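Local coordinates for protein putative PLP-dependent aminotransferase (Bacillus cereus ATCC 10987, PDB 3JU7) that probably acts as a pyridoxal-phosphate-dependent aminotransferase of the DegT/DnrJ/EryC1 family, at residues 152-166 with 175-187. Residues are numbered along the deposited sequence; the frame is centred on the assembly and turned at random.
Sequences EKKGVPVVVDAAPGF and YGQDFSGMIIYSF
Val160 pairs with Ile183 as a parallel neighbour in the mixed sheet of the fold type I aminotransferase domain, strands 159-161 and 182-186 running 23° apart. The regular register rests on alternating bonds: Val160 N gives to Met182 O at 2.8 Å, and Val160 O accepts from Ile184 N at 2.9 Å in a nearly straight bond. Past Asp161 the pattern shifts: where the type I turn from Ala162 to Gly165 begins, Ser186 N bonds Ala163 O instead of Ala162 O, on a lone pair. A water accepts from Phe166 N and lies within bonding distance of Ala163 O and Ser186 O, which may share its protons with other acceptors.

On the sheet face of Val160, its CG2 lies 3.7 Å from Phe179 CE2, while Val158 CG1 meets the rim of that ring at CZ in the ring plane. With CG anti to the backbone N (chi1 -175°), the Phe179 ring reaches this valine pair. On the other face, Val159 CG1 touches Ile184 CG1 at 3.8 Å.

Phe166 closes the far end with two T-shaped stacks: its edge points at the face of Tyr185 (planes at 73°), and its own face receives the Phe187 edge, CE1 lying 3.6 Å from Phe166 CD2. Tyr185 is sandwiched, Ile183 CG2 covering its opposite face.

Farther out, Asp161 OD2 bonds Thr91 and N1 of the pyridoxal-lysine at position 191, and Ser186 OG bonds His188 N and phosphate oxygen OP3, so Asp161 and Ser186, one from each segment, both hold the cofactor. An Asx turn, consistent with a fixed carboxylate, has Ala163 N donating to Asp161 OD1 at 2.9 Å, nearly along the C-O axis.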
ATOM      1  N   GLU A 152      19.277  10.303  17.528  1.00 29.30           N
ATOM      2  CA  GLU A 152      19.660  10.475  16.125  1.00 31.01           C
ATOM      3  C   GLU A 152      21.075  11.053  16.062  1.00 32.75           C
ATOM      4  O   GLU A 152      21.923  10.533  15.366  1.00 34.26           O
ATOM      5  CB  GLU A 152      18.673  11.385  15.381  1.00 32.02           C
ATOM      6  CG  GLU A 152      17.420  10.668  14.841  1.00 30.04           C
ATOM      7  CD  GLU A 152      17.626  10.068  13.469  1.00 29.02           C
ATOM      8  OE1 GLU A 152      18.502  10.563  12.737  1.00 38.23           O
ATOM      9  OE2 GLU A 152      16.903   9.103  13.107  1.00 31.57           O
ATOM     10  N   LYS A 153      21.345  12.097  16.832  1.00 34.03           N
ATOM     11  CA  LYS A 153      22.661  12.688  16.808  1.00 35.28           C
ATOM     12  C   LYS A 153      23.742  11.682  17.198  1.00 35.27           C
ATOM     13  O   LYS A 153      24.842  11.796  16.696  1.00 38.49           O
ATOM     14  CB  LYS A 153      22.719  13.939  17.676  1.00 37.70           C
ATOM     15  CG  LYS A 153      21.924  15.116  17.081  1.00 45.78           C
ATOM     16  CD  LYS A 153      22.136  16.441  17.830  1.00 55.49           C
ATOM     17  CE  LYS A 153      21.894  16.320  19.331  1.00 60.01           C
ATOM     18  NZ  LYS A 153      21.798  17.650  20.030  1.00 60.40           N
ATOM     19  N   LYS A 154      23.430  10.707  18.062  1.00 33.03           N
ATOM     20  CA  LYS A 154      24.364   9.627  18.448  1.00 31.24           C
ATOM     21  C   LYS A 154      24.446   8.463  17.434  1.00 31.06           C
ATOM     22  O   LYS A 154      25.047   7.428  17.734  1.00 31.72           O
ATOM     23  CB  LYS A 154      23.961   9.011  19.812  1.00 30.07           C
ATOM     24  CG  LYS A 154      24.353   9.821  21.077  1.00 33.89           C
ATOM     25  CD  LYS A 154      24.074   9.078  22.417  1.00 28.46           C
ATOM     26  N   GLY A 155      23.797   8.584  16.279  1.00 29.28           N
ATOM     27  CA  GLY A 155      23.756   7.491  15.317  1.00 27.67           C
ATOM     28  C   GLY A 155      22.739   6.386  15.566  1.00 28.73           C
ATOM     29  O   GLY A 155      22.797   5.341  14.905  1.00 28.91           O
ATOM     30  N   VAL A 156      21.800   6.588  16.498  1.00 26.99           N
ATOM     31  CA  VAL A 156      20.681   5.635  16.643  1.00 27.00           C
ATOM     32  C   VAL A 156      19.422   6.170  15.919  1.00 27.04           C
ATOM     33  O   VAL A 156      18.836   7.183  16.337  1.00 26.76           O
ATOM     34  CB  VAL A 156      20.358   5.348  18.121  1.00 25.47           C
ATOM     35  CG1 VAL A 156      19.107   4.535  18.230  1.00 23.81           C
ATOM     36  CG2 VAL A 156      21.526   4.630  18.798  1.00 20.14           C
ATOM     37  N   PRO A 157      19.007   5.497  14.832  1.00 25.28           N
ATOM     38  CA  PRO A 157      17.878   5.954  14.034  1.00 24.22           C
ATOM     39  C   PRO A 157      16.523   5.836  14.732  1.00 21.74           C
ATOM     40  O   PRO A 157      16.228   4.831  15.353  1.00 21.00           O
ATOM     41  CB  PRO A 157      17.904   5.023  12.788  1.00 25.03           C
ATOM     42  CG  PRO A 157      18.705   3.893  13.138  1.00 24.99           C
ATOM     43  CD  PRO A 157      19.633   4.294  14.255  1.00 25.80           C
ATOM     44  N   VAL A 158      15.702   6.869  14.574  1.00 20.28           N
ATOM     45  CA  VAL A 158      14.372   6.928  15.164  1.00 19.70           C
ATOM     46  C   VAL A 158      13.331   7.259  14.106  1.00 20.89           C
ATOM     47  O   VAL A 158      13.498   8.192  13.316  1.00 20.71           O
ATOM     48  CB  VAL A 158      14.293   8.024  16.204  1.00 20.33           C
ATOM     49  CG1 VAL A 158      12.866   8.106  16.741  1.00 15.58           C
ATOM     50  CG2 VAL A 158      15.401   7.836  17.271  1.00 16.35           C
ATOM     51  N   VAL A 159      12.284   6.450  14.069  1.00 22.07           N
ATOM     52  CA  VAL A 159      11.149   6.680  13.223  1.00 20.23           C
ATOM     53  C   VAL A 159       9.989   6.684  14.194  1.00 21.81           C
ATOM     54  O   VAL A 159       9.695   5.656  14.885  1.00 21.67           O
ATOM     55  CB  VAL A 159      10.952   5.583  12.153  1.00 23.42           C
ATOM     56  CG1 VAL A 159       9.557   5.712  11.556  1.00 17.21           C
ATOM     57  CG2 VAL A 159      12.047   5.636  11.057  1.00 19.04           C
ATOM     58  N   VAL A 160       9.318   7.827  14.235  1.00 20.62           N
ATOM     59  CA  VAL A 160       8.222   8.053  15.197  1.00 22.84           C
ATOM     60  C   VAL A 160       6.881   7.725  14.560  1.00 23.60           C
ATOM     61  O   VAL A 160       6.530   8.316  13.515  1.00 24.02           O
ATOM     62  CB  VAL A 160       8.199   9.514  15.660  1.00 19.79           C
ATOM     63  CG1 VAL A 160       6.958   9.795  16.531  1.00 18.12           C
ATOM     64  CG2 VAL A 160       9.517   9.867  16.377  1.00 23.50           C
ATOM     65  N   ASP A 161       6.184   6.739  15.136  1.00 23.96           N
ATOM     66  CA  ASP A 161       4.785   6.459  14.789  1.00 23.33           C
ATOM     67  C   ASP A 161       3.868   7.480  15.478  1.00 22.69           C
ATOM     68  O   ASP A 161       3.585   7.394  16.660  1.00 26.41           O
ATOM     69  CB  ASP A 161       4.400   5.029  15.187  1.00 21.32           C
ATOM     70  CG  ASP A 161       2.997   4.633  14.738  1.00 26.34           C
ATOM     71  OD1 ASP A 161       2.154   5.518  14.478  1.00 26.71           O
ATOM     72  OD2 ASP A 161       2.710   3.413  14.685  1.00 32.35           O
ATOM     73  N   ALA A 162       3.411   8.443  14.701  1.00 23.37           N
ATOM     74  CA  ALA A 162       2.480   9.461  15.130  1.00 21.78           C
ATOM     75  C   ALA A 162       1.221   9.311  14.275  1.00 22.19           C
ATOM     76  O   ALA A 162       0.626  10.299  13.866  1.00 23.69           O
ATOM     77  CB  ALA A 162       3.117  10.863  14.948  1.00 20.91           C
ATOM     78  N   ALA A 163       0.850   8.062  13.988  1.00 22.16           N
ATOM     79  CA  ALA A 163      -0.260   7.742  13.074  1.00 22.78           C
ATOM     80  C   ALA A 163      -1.498   8.582  13.309  1.00 22.15           C
ATOM     81  O   ALA A 163      -2.057   9.113  12.365  1.00 22.24           O
ATOM     82  CB  ALA A 163      -0.612   6.233  13.120  1.00 21.80           C
ATOM     83  N   PRO A 164      -1.922   8.749  14.579  1.00 24.13           N
ATOM     84  CA  PRO A 164      -3.145   9.529  14.778  1.00 23.39           C
ATOM     85  C   PRO A 164      -2.988  11.026  15.082  1.00 22.82           C
ATOM     86  O   PRO A 164      -3.955  11.673  15.478  1.00 24.43           O
ATOM     87  CB  PRO A 164      -3.814   8.816  15.956  1.00 25.32           C
ATOM     88  CG  PRO A 164      -2.746   8.118  16.673  1.00 24.20           C
ATOM     89  CD  PRO A 164      -1.558   7.968  15.784  1.00 24.79           C
ATOM     90  N   GLY A 165      -1.806  11.578  14.866  1.00 22.59           N
ATOM     91  CA  GLY A 165      -1.478  12.894  15.401  1.00 23.41           C
ATOM     92  C   GLY A 165      -1.313  13.984  14.382  1.00 25.10           C
ATOM     93  O   GLY A 165      -0.848  15.038  14.739  1.00 26.43           O
ATOM     94  N   PHE A 166      -1.689  13.769  13.124  1.00 24.70           N
ATOM     95  CA  PHE A 166      -1.576  14.856  12.161  1.00 24.31           C
ATOM     96  C   PHE A 166      -2.526  15.965  12.550  1.00 23.56           C
ATOM     97  O   PHE A 166      -3.675  15.724  12.872  1.00 24.41           O
ATOM     98  CB  PHE A 166      -1.882  14.369  10.752  1.00 24.20           C
ATOM     99  CG  PHE A 166      -1.480  15.311   9.694  1.00 26.98           C
ATOM    100  CD1 PHE A 166      -0.137  15.529   9.423  1.00 31.37           C
ATOM    101  CD2 PHE A 166      -2.441  15.998   8.950  1.00 26.09           C
ATOM    102  CE1 PHE A 166       0.244  16.413   8.435  1.00 22.98           C
ATOM    103  CE2 PHE A 166      -2.074  16.881   7.973  1.00 30.52           C
ATOM    104  CZ  PHE A 166      -0.727  17.102   7.707  1.00 28.47           C
ATOM    105  N   TYR A 175       3.353  19.125  15.544  1.00 22.87           N
ATOM    106  CA  TYR A 175       4.062  17.999  16.101  1.00 24.07           C
ATOM    107  C   TYR A 175       5.060  17.427  15.106  1.00 26.03           C
ATOM    108  O   TYR A 175       4.664  17.095  13.987  1.00 27.43           O
ATOM    109  CB  TYR A 175       3.097  16.884  16.490  1.00 24.26           C
ATOM    110  CG  TYR A 175       3.858  15.792  17.166  1.00 26.45           C
ATOM    111  CD1 TYR A 175       4.232  15.931  18.488  1.00 22.46           C
ATOM    112  CD2 TYR A 175       4.284  14.672  16.478  1.00 27.33           C
ATOM    113  CE1 TYR A 175       4.963  14.986  19.126  1.00 23.53           C
ATOM    114  CE2 TYR A 175       5.041  13.686  17.127  1.00 28.63           C
ATOM    115  CZ  TYR A 175       5.376  13.869  18.457  1.00 23.15           C
ATOM    116  OH  TYR A 175       6.121  12.948  19.161  1.00 19.12           O
ATOM    117  N   GLY A 176       6.321  17.318  15.545  1.00 24.75           N
ATOM    118  CA  GLY A 176       7.423  16.730  14.782  1.00 25.64           C
ATOM    119  C   GLY A 176       8.365  17.714  14.087  1.00 25.00           C
ATOM    120  O   GLY A 176       9.369  17.313  13.481  1.00 26.58           O
ATOM    121  N   GLN A 177       8.036  18.997  14.178  1.00 24.62           N
ATOM    122  CA  GLN A 177       8.752  20.053  13.447  1.00 22.65           C
ATOM    123  C   GLN A 177      10.255  19.919  13.654  1.00 23.47           C
ATOM    124  O   GLN A 177      10.710  19.746  14.797  1.00 25.28           O
ATOM    125  CB  GLN A 177       8.260  21.423  13.914  1.00 21.28           C
ATOM    126  CG  GLN A 177       8.944  22.657  13.238  1.00 20.55           C
ATOM    127  CD  GLN A 177       8.547  22.793  11.779  1.00 24.74           C
ATOM    128  OE1 GLN A 177       7.357  22.932  11.471  1.00 23.35           O
ATOM    129  NE2 GLN A 177       9.528  22.694  10.865  1.00 18.30           N
ATOM    130  N   ASP A 178      11.007  19.964  12.552  1.00 20.89           N
ATOM    131  CA  ASP A 178      12.461  19.972  12.572  1.00 20.58           C
ATOM    132  C   ASP A 178      13.092  18.683  13.096  1.00 21.41           C
ATOM    133  O   ASP A 178      14.283  18.643  13.305  1.00 23.03           O
ATOM    134  CB  ASP A 178      13.017  21.183  13.366  1.00 19.66           C
ATOM    135  CG  ASP A 178      12.653  22.534  12.729  1.00 27.93           C
ATOM    136  OD1 ASP A 178      12.210  22.548  11.572  1.00 25.13           O
ATOM    137  OD2 ASP A 178      12.788  23.591  13.393  1.00 24.57           O
ATOM    138  N   PHE A 179      12.323  17.623  13.305  1.00 23.59           N
ATOM    139  CA  PHE A 179      12.918  16.380  13.789  1.00 22.13           C
ATOM    140  C   PHE A 179      13.854  15.785  12.722  1.00 24.34           C
ATOM    141  O   PHE A 179      13.513  15.728  11.512  1.00 24.42           O
ATOM    142  CB  PHE A 179      11.830  15.410  14.130  1.00 22.01           C
ATOM    143  CG  PHE A 179      12.305  14.122  14.745  1.00 19.74           C
ATOM    144  CD1 PHE A 179      12.994  14.118  15.959  1.00 19.73           C
ATOM    145  CD2 PHE A 179      11.983  12.922  14.154  1.00 21.16           C
ATOM    146  CE1 PHE A 179      13.381  12.929  16.571  1.00 27.82           C
ATOM    147  CE2 PHE A 179      12.329  11.698  14.759  1.00 26.54           C
ATOM    148  CZ  PHE A 179      13.043  11.697  15.959  1.00 25.61           C
ATOM    149  N   SER A 180      15.028  15.346  13.174  1.00 21.41           N
ATOM    150  CA  SER A 180      16.015  14.757  12.281  1.00 24.14           C
ATOM    151  C   SER A 180      15.623  13.407  11.739  1.00 24.68           C
ATOM    152  O   SER A 180      16.026  13.062  10.644  1.00 24.92           O
ATOM    153  CB  SER A 180      17.326  14.581  13.013  1.00 24.51           C
ATOM    154  OG  SER A 180      17.814  15.847  13.335  1.00 33.82           O
ATOM    155  N   GLY A 181      14.903  12.620  12.536  1.00 21.86           N
ATOM    156  CA  GLY A 181      14.441  11.317  12.090  1.00 22.31           C
ATOM    157  C   GLY A 181      13.248  11.456  11.169  1.00 23.02           C
ATOM    158  O   GLY A 181      13.094  12.462  10.463  1.00 19.25           O
HETATM  159  N   MSE A 182      12.397  10.441  11.182  1.00 22.51           N
HETATM  160  CA  MSE A 182      11.184  10.468  10.379  1.00 23.77           C
HETATM  161  C   MSE A 182       9.968  10.353  11.274  1.00 23.88           C
HETATM  162  O   MSE A 182      10.034   9.715  12.325  1.00 24.38           O
HETATM  163  CB  MSE A 182      11.208   9.347   9.352  1.00 24.72           C
HETATM  164  CG  MSE A 182      11.988   9.777   8.163  1.00 25.79           C
HETATM  165 SE   MSE A 182      12.342   8.528   6.771  0.75 17.50          SE
HETATM  166  CE  MSE A 182      12.581   9.955   5.478  1.00 28.34           C
ATOM    167  N   ILE A 183       8.897  11.031  10.862  1.00 20.86           N
ATOM    168  CA  ILE A 183       7.595  10.952  11.522  1.00 22.85           C
ATOM    169  C   ILE A 183       6.568  10.427  10.514  1.00 23.11           C
ATOM    170  O   ILE A 183       6.464  10.929   9.393  1.00 23.89           O
ATOM    171  CB  ILE A 183       7.177  12.323  12.105  1.00 21.72           C
ATOM    172  CG1 ILE A 183       8.396  12.918  12.859  1.00 30.13           C
ATOM    173  CG2 ILE A 183       5.957  12.165  12.942  1.00 18.75           C
ATOM    174  CD1 ILE A 183       8.165  13.645  14.102  1.00 30.16           C
ATOM    175  N   ILE A 184       5.847   9.391  10.919  1.00 22.85           N
ATOM    176  CA  ILE A 184       4.778   8.802  10.137  1.00 23.28           C
ATOM    177  C   ILE A 184       3.405   9.206  10.705  1.00 25.21           C
ATOM    178  O   ILE A 184       3.166   9.153  11.894  1.00 23.92           O
ATOM    179  CB  ILE A 184       4.851   7.257  10.135  1.00 23.60           C
ATOM    180  CG1 ILE A 184       6.283   6.735   9.817  1.00 27.77           C
ATOM    181  CG2 ILE A 184       3.828   6.709   9.179  1.00 22.06           C
ATOM    182  CD1 ILE A 184       7.094   7.571   8.787  1.00 29.00           C
ATOM    183  N   TYR A 185       2.522   9.651   9.823  1.00 26.15           N
ATOM    184  CA  TYR A 185       1.190  10.023  10.176  1.00 24.55           C
ATOM    185  C   TYR A 185       0.247   9.302   9.237  1.00 23.81           C
ATOM    186  O   TYR A 185       0.589   9.010   8.068  1.00 24.13           O
ATOM    187  CB  TYR A 185       0.930  11.530   9.977  1.00 22.34           C
ATOM    188  CG  TYR A 185       1.876  12.503  10.600  1.00 22.56           C
ATOM    189  CD1 TYR A 185       1.656  13.035  11.871  1.00 26.45           C
ATOM    190  CD2 TYR A 185       2.944  13.020   9.855  1.00 25.99           C
ATOM    191  CE1 TYR A 185       2.570  14.010  12.444  1.00 23.61           C
ATOM    192  CE2 TYR A 185       3.827  13.959  10.391  1.00 25.77           C
ATOM    193  CZ  TYR A 185       3.659  14.459  11.687  1.00 31.44           C
ATOM    194  OH  TYR A 185       4.572  15.437  12.156  1.00 31.49           O
ATOM    195  N   SER A 186      -0.969   9.103   9.719  1.00 24.01           N
ATOM    196  CA  SER A 186      -2.007   8.424   8.962  1.00 24.72           C
ATOM    197  C   SER A 186      -3.135   9.365   8.549  1.00 23.53           C
ATOM    198  O   SER A 186      -3.487  10.274   9.287  1.00 24.20           O
ATOM    199  CB  SER A 186      -2.573   7.258   9.777  1.00 23.82           C
ATOM    200  OG  SER A 186      -3.613   6.616   9.069  1.00 19.15           O
ATOM    201  N   PHE A 187      -3.691   9.127   7.360  1.00 22.79           N
ATOM    202  CA  PHE A 187      -4.894   9.794   6.897  1.00 21.19           C
ATOM    203  C   PHE A 187      -6.059   8.767   6.748  1.00 23.08           C
ATOM    204  O   PHE A 187      -7.008   8.966   5.985  1.00 21.35           O
ATOM    205  CB  PHE A 187      -4.653  10.474   5.553  1.00 24.31           C
ATOM    206  CG  PHE A 187      -3.542  11.508   5.524  1.00 22.19           C
ATOM    207  CD1 PHE A 187      -3.310  12.391   6.576  1.00 23.89           C
ATOM    208  CD2 PHE A 187      -2.779  11.657   4.363  1.00 25.08           C
ATOM    209  CE1 PHE A 187      -2.303  13.363   6.491  1.00 24.26           C
ATOM    210  CE2 PHE A 187      -1.769  12.645   4.269  1.00 20.69           C
ATOM    211  CZ  PHE A 187      -1.550  13.507   5.333  1.00 21.64           C
TER
HETATM  212  O   HOH W   1      -3.184  11.638  11.729  1.00 25.55           O